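Azurocidin (Homo sapiens, PDB 1AE5) kills Gram-negative bacteria, attracts monocytes and fibroblasts and binds heparin, as a neutrophil-granule glycoprotein built like a serine protease. Local coordinates at residues Gly4-Pro9 with Phe140-Asn145. Residues are numbered along the deposited sequence; the frame is centred on the assembly and turned at random.
With NAG (2-acetamido-2-deoxy-beta-D-glucopyranose), chain C.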
# COMPACT_ATOMS: atom_id res chain seq x y z
N GLY A 4 -4.97 -9.36 12.82
CA GLY A 4 -4.31 -8.23 13.42
C GLY A 4 -5.00 -7.61 14.63
O GLY A 4 -6.00 -8.10 15.19
N ARG A 5 -4.41 -6.51 15.00
CA ARG A 5 -4.81 -5.69 16.06
C ARG A 5 -5.18 -4.30 15.53
O ARG A 5 -4.75 -3.82 14.48
CB ARG A 5 -3.63 -5.63 17.00
CG ARG A 5 -4.03 -5.23 18.38
CD ARG A 5 -2.82 -4.72 19.13
NE ARG A 5 -2.05 -5.81 19.71
CZ ARG A 5 -0.76 -5.71 20.04
NH1 ARG A 5 -0.04 -4.59 19.87
NH2 ARG A 5 -0.19 -6.78 20.58
N LYS A 6 -6.01 -3.64 16.27
CA LYS A 6 -6.44 -2.33 15.93
C LYS A 6 -5.32 -1.32 16.12
O LYS A 6 -4.68 -1.28 17.15
CB LYS A 6 -7.55 -1.96 16.90
CG LYS A 6 -8.48 -0.87 16.41
CD LYS A 6 -8.89 0.05 17.53
CE LYS A 6 -10.26 0.68 17.35
NZ LYS A 6 -10.91 1.02 18.63
N ALA A 7 -5.14 -0.44 15.14
CA ALA A 7 -4.13 0.58 15.35
C ALA A 7 -4.65 1.77 16.18
O ALA A 7 -5.85 1.95 16.34
CB ALA A 7 -3.63 1.08 14.00
N ARG A 8 -3.71 2.60 16.69
CA ARG A 8 -4.01 3.81 17.40
C ARG A 8 -3.99 4.91 16.40
O ARG A 8 -3.35 4.81 15.38
CB ARG A 8 -2.94 4.21 18.38
CG ARG A 8 -3.12 3.48 19.69
CD ARG A 8 -1.88 3.54 20.58
NE ARG A 8 -1.85 4.74 21.40
CZ ARG A 8 -1.46 4.73 22.66
NH1 ARG A 8 -1.05 3.60 23.26
NH2 ARG A 8 -1.46 5.88 23.34
N PRO A 9 -4.66 5.98 16.68
CA PRO A 9 -4.61 7.11 15.74
C PRO A 9 -3.12 7.56 15.47
O PRO A 9 -2.26 7.51 16.35
CB PRO A 9 -5.41 8.25 16.44
CG PRO A 9 -6.20 7.58 17.56
CD PRO A 9 -5.47 6.29 17.91
N PHE A 140 -11.52 0.93 11.32
CA PHE A 140 -10.27 1.36 11.93
C PHE A 140 -9.15 0.62 11.26
O PHE A 140 -9.32 -0.45 10.75
CB PHE A 140 -10.16 1.03 13.41
CG PHE A 140 -11.22 1.71 14.18
CD1 PHE A 140 -11.20 3.10 14.31
CD2 PHE A 140 -12.25 0.99 14.77
CE1 PHE A 140 -12.17 3.75 15.07
CE2 PHE A 140 -13.24 1.62 15.52
CZ PHE A 140 -13.20 3.00 15.65
N PRO A 141 -7.99 1.19 11.24
CA PRO A 141 -6.94 0.50 10.61
C PRO A 141 -6.47 -0.56 11.58
O PRO A 141 -6.60 -0.38 12.79
CB PRO A 141 -5.83 1.52 10.40
CG PRO A 141 -6.20 2.73 11.23
CD PRO A 141 -7.57 2.47 11.82
N ARG A 142 -5.92 -1.66 11.00
CA ARG A 142 -5.39 -2.80 11.74
C ARG A 142 -4.02 -3.17 11.21
O ARG A 142 -3.65 -2.89 10.08
CB ARG A 142 -6.32 -4.01 11.67
CG ARG A 142 -7.76 -3.63 11.94
CD ARG A 142 -8.68 -4.82 11.83
NE ARG A 142 -8.53 -5.60 13.02
CZ ARG A 142 -9.12 -5.28 14.16
NH1 ARG A 142 -9.95 -4.22 14.29
NH2 ARG A 142 -8.86 -6.09 15.19
N PHE A 143 -3.26 -3.81 12.04
CA PHE A 143 -1.96 -4.16 11.61
C PHE A 143 -1.57 -5.48 12.12
O PHE A 143 -2.04 -5.92 13.13
CB PHE A 143 -0.97 -3.10 12.04
CG PHE A 143 -0.71 -3.07 13.50
CD1 PHE A 143 -1.61 -2.45 14.38
CD2 PHE A 143 0.46 -3.62 14.01
CE1 PHE A 143 -1.36 -2.39 15.75
CE2 PHE A 143 0.72 -3.57 15.38
CZ PHE A 143 -0.18 -2.95 16.25
N VAL A 144 -0.66 -6.10 11.42
CA VAL A 144 -0.17 -7.39 11.82
C VAL A 144 1.34 -7.53 11.62
O VAL A 144 1.89 -6.91 10.72
CB VAL A 144 -1.00 -8.42 11.07
CG1 VAL A 144 -0.69 -8.42 9.60
CG2 VAL A 144 -0.76 -9.78 11.61
N ASN A 145 2.04 -8.27 12.50
CA ASN A 145 3.50 -8.52 12.39
C ASN A 145 3.64 -9.65 11.44
O ASN A 145 2.97 -10.61 11.63
CB ASN A 145 4.15 -8.97 13.70
CG ASN A 145 4.26 -7.89 14.75
OD1 ASN A 145 4.17 -6.71 14.44
ND2 ASN A 145 4.41 -8.28 16.00
C1 NAG C . 4.31 -7.17 16.91
C2 NAG C . 3.27 -7.48 17.99
C3 NAG C . 3.73 -7.06 19.42
C4 NAG C . 5.19 -7.54 19.71
C5 NAG C . 6.11 -7.03 18.60
C6 NAG C . 7.53 -7.57 18.83
C7 NAG C . 1.17 -7.59 16.87
C8 NAG C . 0.01 -6.72 16.34
N2 NAG C . 1.99 -6.87 17.65
O3 NAG C . 2.81 -7.70 20.26
O4 NAG C . 5.82 -7.32 21.03
O5 NAG C . 5.56 -7.58 17.39
O6 NAG C . 7.51 -9.03 18.93
O7 NAG C . 1.64 -8.53 16.22
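In the chymotrypsin-like fold of the S1 family the segment just after the mature N-terminus is laid along the C-terminal beta-barrel, and here Arg5 and Lys6 pair as a short antiparallel edge strand with Arg142 and Phe143. Arg5 and Phe143 form the hydrogen-bonded pair: Arg5 N reaches Phe143 O at 3.1 Å, and Phe143 N returns a bond to Arg5 O at 2.9 Å. Past the non-hydrogen-bonded pair Lys6-Arg142, Ala7 N gives Pro141 O a nearly straight bond of 2.8 Å (N-H...O 175°). On the other side of strand 142-148 lies strand 122-127.

On the face of Lys6 and Arg142, CG opposite the backbone N (chi1 -158°) and a bend at chi2 carry the Lys6 chain across to Phe140, CE lying 3.5 Å from the ring centroid in a CH-pi contact and NZ 4.2 Å from it in a cation-pi one, both over one face. The Arg142 guanidinium turns a face to Lys6 N, while its NH2 makes a weak 3.5 Å bond to Gly4 O near the guanidinium plane.

On the face of Arg5 and Phe143, the aromatic ring and the guanidinium stand almost perpendicular (88°), side by side. Where Asn145 carries its N-acetylglucosamine (glycosylation here is partial), the sugar joins this cluster: its methyl C8 packs 3.4 Å from Phe143 CE2 and also sits over the Arg5 guanidinium, whose NH2 donates to the sugar O3 at 3.2 Å. Beyond, Phe12 meets the Phe143 ring. Backbone bonds thus fix the strand pair, while Arg5 and Phe143 probably steady the N-acetylglucosamine and limit its swing about Asn145.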